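PDB 5V0T: alpha,alpha-trehalose-phosphate synthase (UDP-forming) from Burkholderia xenovorans, which belongs to glycosyltransferase family 20 and has the GT-B fold, with two Rossmann-like domains facing each other across a ligand-binding cleft. Local coordinates for residues K282-R287 with F307-P312; L326-E331 with I347-K352. All coordinates share one frame; numbering follows the deposited sequence.

Interaction 1. Residues K282-R287 with F307-P312; sequences KGLVER and FLQIAP. With UDP (uridine-5'-diphosphate), chain I.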
loop_
_atom_site.group_PDB
_atom_site.type_symbol
_atom_site.label_atom_id
_atom_site.label_comp_id
_atom_site.label_asym_id
_atom_site.label_seq_id
_atom_site.Cartn_x
_atom_site.Cartn_y
_atom_site.Cartn_z
ATOM N N LYS A 282 6.907 2.410 7.263
ATOM C CA LYS A 282 7.550 1.179 6.797
ATOM C C LYS A 282 8.544 0.583 7.800
ATOM O O LYS A 282 9.143 -0.466 7.521
ATOM C CB LYS A 282 8.236 1.446 5.458
ATOM C CG LYS A 282 7.235 1.910 4.369
ATOM C CD LYS A 282 6.349 0.761 3.890
ATOM C CE LYS A 282 5.346 1.234 2.795
ATOM N NZ LYS A 282 4.383 0.148 2.374
ATOM N N GLY A 283 8.695 1.195 8.967
ATOM C CA GLY A 283 9.566 0.667 10.009
ATOM C C GLY A 283 11.006 0.471 9.588
ATOM O O GLY A 283 11.650 -0.495 10.015
ATOM N N LEU A 284 11.542 1.395 8.791
ATOM C CA LEU A 284 12.870 1.207 8.210
ATOM C C LEU A 284 13.989 1.368 9.241
ATOM O O LEU A 284 15.016 0.683 9.138
ATOM C CB LEU A 284 13.063 2.173 7.028
ATOM C CG LEU A 284 12.047 1.946 5.890
ATOM C CD1 LEU A 284 12.165 3.013 4.811
ATOM C CD2 LEU A 284 12.175 0.541 5.254
ATOM N N VAL A 285 13.826 2.242 10.238
ATOM C CA VAL A 285 14.855 2.360 11.275
ATOM C C VAL A 285 14.944 1.067 12.074
ATOM O O VAL A 285 16.036 0.543 12.309
ATOM C CB VAL A 285 14.591 3.574 12.189
ATOM C CG1 VAL A 285 15.516 3.530 13.441
ATOM C CG2 VAL A 285 14.832 4.874 11.411
ATOM N N GLU A 286 13.791 0.515 12.477
ATOM C CA GLU A 286 13.806 -0.739 13.233
ATOM C C GLU A 286 14.388 -1.862 12.390
ATOM O O GLU A 286 15.123 -2.719 12.896
ATOM C CB GLU A 286 12.390 -1.116 13.686
ATOM C CG GLU A 286 11.771 -0.175 14.737
ATOM C CD GLU A 286 11.160 1.079 14.133
ATOM O OE1 GLU A 286 11.255 1.277 12.905
ATOM O OE2 GLU A 286 10.562 1.869 14.892
ATOM N N ARG A 287 14.049 -1.873 11.107
ATOM C CA ARG A 287 14.559 -2.869 10.173
ATOM C C ARG A 287 16.083 -2.821 10.079
ATOM O O ARG A 287 16.760 -3.862 10.101
ATOM C CB ARG A 287 13.921 -2.612 8.811
ATOM C CG ARG A 287 14.284 -3.584 7.778
ATOM C CD ARG A 287 13.575 -3.341 6.497
ATOM N NE ARG A 287 12.130 -3.149 6.637
ATOM C CZ ARG A 287 11.365 -2.836 5.605
ATOM N NH1 ARG A 287 11.948 -2.698 4.427
ATOM N NH2 ARG A 287 10.045 -2.643 5.740
ATOM N N PHE A 307 22.587 -6.302 2.735
ATOM C CA PHE A 307 21.197 -5.886 2.863
ATOM C C PHE A 307 20.985 -4.771 1.838
ATOM O O PHE A 307 21.544 -3.675 1.972
ATOM C CB PHE A 307 20.917 -5.447 4.306
ATOM C CG PHE A 307 19.563 -4.815 4.532
ATOM C CD1 PHE A 307 18.491 -5.043 3.675
ATOM C CD2 PHE A 307 19.371 -3.979 5.636
ATOM C CE1 PHE A 307 17.250 -4.431 3.896
ATOM C CE2 PHE A 307 18.126 -3.357 5.867
ATOM C CZ PHE A 307 17.070 -3.599 5.002
ATOM N N LEU A 308 20.236 -5.081 0.788
ATOM C CA LEU A 308 19.830 -4.105 -0.214
ATOM C C LEU A 308 18.494 -3.488 0.212
ATOM O O LEU A 308 17.472 -4.181 0.265
ATOM C CB LEU A 308 19.720 -4.784 -1.580
ATOM C CG LEU A 308 19.143 -3.918 -2.707
ATOM C CD1 LEU A 308 20.035 -2.710 -3.003
ATOM C CD2 LEU A 308 18.905 -4.761 -3.965
ATOM N N GLN A 309 18.496 -2.181 0.514
ATOM C CA GLN A 309 17.267 -1.438 0.790
ATOM C C GLN A 309 17.063 -0.442 -0.343
ATOM O O GLN A 309 17.779 0.563 -0.440
ATOM C CB GLN A 309 17.317 -0.707 2.131
ATOM C CG GLN A 309 16.099 0.229 2.338
ATOM C CD GLN A 309 14.826 -0.550 2.645
ATOM O OE1 GLN A 309 14.761 -1.241 3.641
ATOM N NE2 GLN A 309 13.804 -0.437 1.773
ATOM N N ILE A 310 16.109 -0.728 -1.208
ATOM C CA ILE A 310 15.664 0.242 -2.200
ATOM C C ILE A 310 14.551 1.057 -1.548
ATOM O O ILE A 310 13.540 0.500 -1.096
ATOM C CB ILE A 310 15.199 -0.451 -3.484
ATOM C CG1 ILE A 310 16.391 -1.146 -4.137
ATOM C CG2 ILE A 310 14.576 0.568 -4.455
ATOM C CD1 ILE A 310 16.057 -1.906 -5.457
ATOM N N ALA A 311 14.760 2.365 -1.435
ATOM C CA ALA A 311 13.864 3.232 -0.662
ATOM C C ALA A 311 13.572 4.498 -1.450
ATOM O O ALA A 311 14.164 5.554 -1.202
ATOM C CB ALA A 311 14.469 3.569 0.701
ATOM N N PRO A 312 12.657 4.432 -2.419
ATOM C CA PRO A 312 12.456 5.579 -3.300
ATOM C C PRO A 312 11.889 6.772 -2.548
ATOM O O PRO A 312 11.168 6.614 -1.548
ATOM C CB PRO A 312 11.454 5.058 -4.350
ATOM C CG PRO A 312 11.042 3.727 -3.928
ATOM C CD PRO A 312 12.026 3.211 -2.943
HETATM N N1 UDP I . 7.379 -0.243 -6.578
HETATM C C2 UDP I . 7.869 0.073 -7.836
HETATM N N3 UDP I . 9.088 0.688 -7.846
HETATM C C4 UDP I . 9.860 1.011 -6.752
HETATM C C5 UDP I . 9.291 0.647 -5.481
HETATM C C6 UDP I . 8.099 0.033 -5.439
HETATM O O2 UDP I . 7.260 -0.162 -8.864
HETATM O O4 UDP I . 10.952 1.566 -6.926
HETATM C "C1'" UDP I . 6.077 -0.915 -6.512
HETATM C "C2'" UDP I . 6.138 -2.303 -5.878
HETATM O "O2'" UDP I . 6.490 -3.263 -6.860
HETATM C "C3'" UDP I . 4.700 -2.457 -5.379
HETATM C "C4'" UDP I . 4.334 -1.027 -4.964
HETATM O "O4'" UDP I . 5.228 -0.152 -5.686
HETATM O "O3'" UDP I . 3.806 -2.897 -6.397
HETATM C "C5'" UDP I . 4.426 -0.739 -3.489
HETATM O "O5'" UDP I . 3.200 -1.196 -2.887
HETATM P PA UDP I . 3.140 -1.626 -1.365
HETATM O O1A UDP I . 4.294 -2.542 -1.009
HETATM O O2A UDP I . 1.782 -2.173 -1.126
HETATM O O3A UDP I . 3.363 -0.296 -0.542
HETATM P PB UDP I . 2.906 1.214 -0.701
HETATM O O1B UDP I . 1.532 1.111 -1.370
HETATM O O2B UDP I . 2.736 1.672 0.763
HETATM O O3B UDP I . 3.894 2.009 -1.470
#

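Interaction 2. Residues L326-E331 with I347-K352; sequences LQLEGE and ILYIHK. With OXD (oxalic acid), chain O.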
loop_
_atom_site.group_PDB
_atom_site.type_symbol
_atom_site.label_atom_id
_atom_site.label_comp_id
_atom_site.label_asym_id
_atom_site.label_seq_id
_atom_site.Cartn_x
_atom_site.Cartn_y
_atom_site.Cartn_z
ATOM N N LEU A 326 16.237 11.544 6.927
ATOM C CA LEU A 326 17.454 11.878 7.658
ATOM C C LEU A 326 17.783 10.826 8.706
ATOM O O LEU A 326 18.950 10.434 8.863
ATOM C CB LEU A 326 17.309 13.243 8.323
ATOM C CG LEU A 326 17.316 14.476 7.428
ATOM C CD1 LEU A 326 16.913 15.701 8.254
ATOM C CD2 LEU A 326 18.711 14.664 6.806
ATOM N N GLN A 327 16.771 10.372 9.442
ATOM C CA GLN A 327 17.023 9.385 10.480
ATOM C C GLN A 327 17.578 8.106 9.874
ATOM O O GLN A 327 18.576 7.564 10.365
ATOM C CB GLN A 327 15.750 9.106 11.278
ATOM C CG GLN A 327 16.007 8.172 12.458
ATOM C CD GLN A 327 14.813 7.964 13.372
ATOM O OE1 GLN A 327 13.657 8.190 12.991
ATOM N NE2 GLN A 327 15.093 7.521 14.597
ATOM N N LEU A 328 16.980 7.648 8.769
ATOM C CA LEU A 328 17.394 6.389 8.148
ATOM C C LEU A 328 18.796 6.488 7.575
ATOM O O LEU A 328 19.579 5.531 7.654
ATOM C CB LEU A 328 16.415 5.989 7.048
ATOM C CG LEU A 328 16.660 4.591 6.459
ATOM C CD1 LEU A 328 16.474 3.540 7.581
ATOM C CD2 LEU A 328 15.717 4.329 5.271
ATOM N N GLU A 329 19.123 7.629 6.973
ATOM C CA GLU A 329 20.448 7.791 6.397
ATOM C C GLU A 329 21.531 7.758 7.471
ATOM O O GLU A 329 22.602 7.181 7.255
ATOM C CB GLU A 329 20.481 9.074 5.569
ATOM C CG GLU A 329 19.707 8.821 4.274
ATOM C CD GLU A 329 19.455 10.032 3.405
ATOM O OE1 GLU A 329 18.996 9.804 2.264
ATOM O OE2 GLU A 329 19.668 11.190 3.842
ATOM N N GLY A 330 21.259 8.341 8.644
ATOM C CA GLY A 330 22.201 8.228 9.744
ATOM C C GLY A 330 22.359 6.799 10.236
ATOM O O GLY A 330 23.454 6.389 10.617
ATOM N N GLU A 331 21.263 6.025 10.239
ATOM C CA GLU A 331 21.336 4.603 10.578
ATOM C C GLU A 331 22.254 3.853 9.620
ATOM O O GLU A 331 23.128 3.092 10.047
ATOM C CB GLU A 331 19.935 3.968 10.560
ATOM C CG GLU A 331 18.973 4.528 11.592
ATOM C CD GLU A 331 19.330 4.112 13.017
ATOM O OE1 GLU A 331 19.381 2.897 13.288
ATOM O OE2 GLU A 331 19.566 4.997 13.868
ATOM N N ILE A 347 25.103 -2.511 4.271
ATOM C CA ILE A 347 23.801 -2.023 3.804
ATOM C C ILE A 347 24.003 -1.239 2.510
ATOM O O ILE A 347 24.768 -0.266 2.473
ATOM C CB ILE A 347 23.088 -1.161 4.860
ATOM C CG1 ILE A 347 22.824 -1.988 6.133
ATOM C CG2 ILE A 347 21.768 -0.588 4.283
ATOM C CD1 ILE A 347 22.167 -1.194 7.278
ATOM N N LEU A 348 23.304 -1.655 1.457
ATOM C CA LEU A 348 23.295 -0.974 0.164
ATOM C C LEU A 348 21.988 -0.194 0.111
ATOM O O LEU A 348 20.920 -0.755 -0.168
ATOM C CB LEU A 348 23.413 -1.975 -0.988
ATOM C CG LEU A 348 24.563 -2.969 -0.840
ATOM C CD1 LEU A 348 24.457 -4.093 -1.869
ATOM C CD2 LEU A 348 25.895 -2.233 -0.975
ATOM N N TYR A 349 22.070 1.090 0.421
ATOM C CA TYR A 349 20.899 1.946 0.550
ATOM C C TYR A 349 20.805 2.784 -0.717
ATOM O O TYR A 349 21.779 3.442 -1.101
ATOM C CB TYR A 349 21.007 2.817 1.810
ATOM C CG TYR A 349 20.093 4.035 1.839
ATOM C CD1 TYR A 349 18.712 3.897 1.950
ATOM C CD2 TYR A 349 20.621 5.319 1.758
ATOM C CE1 TYR A 349 17.875 5.020 1.978
ATOM C CE2 TYR A 349 19.799 6.444 1.767
ATOM C CZ TYR A 349 18.428 6.286 1.895
ATOM O OH TYR A 349 17.618 7.388 1.912
ATOM N N ILE A 350 19.661 2.719 -1.398
ATOM C CA ILE A 350 19.502 3.398 -2.679
ATOM C C ILE A 350 18.186 4.159 -2.631
ATOM O O ILE A 350 17.118 3.547 -2.511
ATOM C CB ILE A 350 19.527 2.424 -3.872
ATOM C CG1 ILE A 350 20.753 1.511 -3.810
ATOM C CG2 ILE A 350 19.607 3.201 -5.206
ATOM C CD1 ILE A 350 20.823 0.556 -4.976
ATOM N N HIS A 351 18.265 5.484 -2.732
ATOM C CA HIS A 351 17.108 6.361 -2.564
ATOM C C HIS A 351 16.551 6.749 -3.936
ATOM O O HIS A 351 16.532 7.919 -4.325
ATOM C CB HIS A 351 17.510 7.582 -1.722
ATOM C CG HIS A 351 16.369 8.468 -1.312
ATOM N ND1 HIS A 351 15.225 7.988 -0.713
ATOM C CD2 HIS A 351 16.205 9.811 -1.415
ATOM C CE1 HIS A 351 14.409 8.998 -0.451
ATOM N NE2 HIS A 351 14.974 10.114 -0.879
ATOM N N LYS A 352 16.110 5.728 -4.682
ATOM C CA LYS A 352 15.654 5.878 -6.065
ATOM C C LYS A 352 14.581 4.842 -6.387
ATOM O O LYS A 352 14.529 3.772 -5.782
ATOM C CB LYS A 352 16.819 5.731 -7.076
ATOM C CG LYS A 352 17.842 6.866 -7.028
ATOM C CD LYS A 352 18.921 6.715 -8.095
ATOM C CE LYS A 352 20.269 6.324 -7.489
ATOM N NZ LYS A 352 21.362 6.310 -8.512
HETATM C C1 OXD O . 19.080 4.057 -10.690
HETATM C C2 OXD O . 18.096 3.402 -11.546
HETATM O O3 OXD O . 19.952 4.794 -11.201
HETATM O O4 OXD O . 18.434 3.053 -12.698
HETATM O O5 OXD O . 19.035 3.850 -9.463
HETATM O O6 OXD O . 16.947 3.194 -11.097
#

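Interaction 1. Residues K282-R287 with F307-P312
Arg287 NH1 is gripped by two groups, Gln309 OE1 and Asp276 OD1. Gln309 OE1 accepts a weak hydrogen bond of 3.3 Å from Arg287 NH1. The weak bond is bent, with an N-H...O angle of 131°. Asp276 OD1 is a shared partner, salt-bridged to Arg287 NH1 and hydrogen-bonded to Gln309 NE2. This contact lies in a beta-alpha-beta unit of a Rossmann-like domain, where the first turn of helix 284-297 packs on strand 305-310. Arg287 keeps CG anti to its own N (chi1 -177°), which carries the chain toward the strand. Its CG and CD cross Phe307 at about a right angle, with Arg287 CD 3.8 Å from Phe307 CZ. The bend at chi3 then turns the guanidinium toward Gln309. Thr372 OG1 takes the NE hydrogen and helps to fix the guanidinium. Leu284 CD2 sits over one face of that group, toward its rim, and also meets Gln309 OE1 at 3.5 Å. The other end of the amide is anchored too, as Gln309 NE2 donates to Ile310 O at 3.0 Å.

Lys282 and Pro312, at the outer ends of the two segments, reach the bound uridine-5'-diphosphate. Pro312 CG touches O4 of the base at 3.7 Å. Lys282, also salt-bridged to Asp376, bonds to the diphosphate through NZ, at 2.8 Å to O2B and 3.1 Å to the bridging O3A.

Interaction 2. Residues L326-E331 with I347-K352
Tyr349 packs the outer part of its ring against Leu328 and Glu329, on successive positions of helix 319-339. The contact belongs to a beta-alpha-beta unit of the Rossmann-like domain. Here the helix packs against strand 347-350, the outermost strand at one end of the parallel sheet. The tyrosine is the main piece on the strand side. Its CG stands anti to the backbone N (chi1 162°), and the ring extends toward the helix.

Two helix side chains meet different parts of this ring. Leu328 CD2 approaches Tyr349 CE1 at 4.0 Å, an apolar contact. Glu329 CG comes to 3.5 Å from Tyr349 CE2, the other carbon ortho to the hydroxyl. Leu328 also touches Leu284 and Phe288, so it joins the neighbouring helix 284-297 to this packing.

Beyond the strand, Lys352 runs beside the bound oxalic acid. Lys352 CD lies 3.2 Å from oxalic acid O5. Past it the side chain bends at chi3 and carries NZ on along the ligand. Lys352 NZ makes a weak hydrogen bond of 3.4 Å to oxalic acid O3.

Past CG the glutamate side chain runs extended and brings its carboxylate to the phenol oxygen. Glu329 OE1 also has a partner on its own helix, Arg325 NE, one turn earlier. This salt bridge probably favours the charged carboxylate. The carboxylate and ring planes are 74° apart, so the two groups do not stack. Tyr349 OH donates a hydrogen bond of 2.8 Å to Glu329 OE1. The acceptor lies at the ring edge, in the ring plane. The hydroxyl meets Glu329 OE1 on its anti side, 23° out of the carboxylate plane.

In the fold
From the N terminus, strand 270-275 leads into 282-287 and helix 284-297. Interaction 1 closes the first loop when the chain returns in strand 305-310. The chain then enters helix 319-339, and interaction 2 closes a second loop at strand 347-350. The two contacts follow in series, without nesting or crossing. They lie in successive beta-alpha-beta units that share strand 305-310. The strands of the two contacts are neighbours in one parallel sheet, joined by Phe307 O to Leu348 N at 2.7 Å. Past the strand ends, Ala311 O meets His351 ND1.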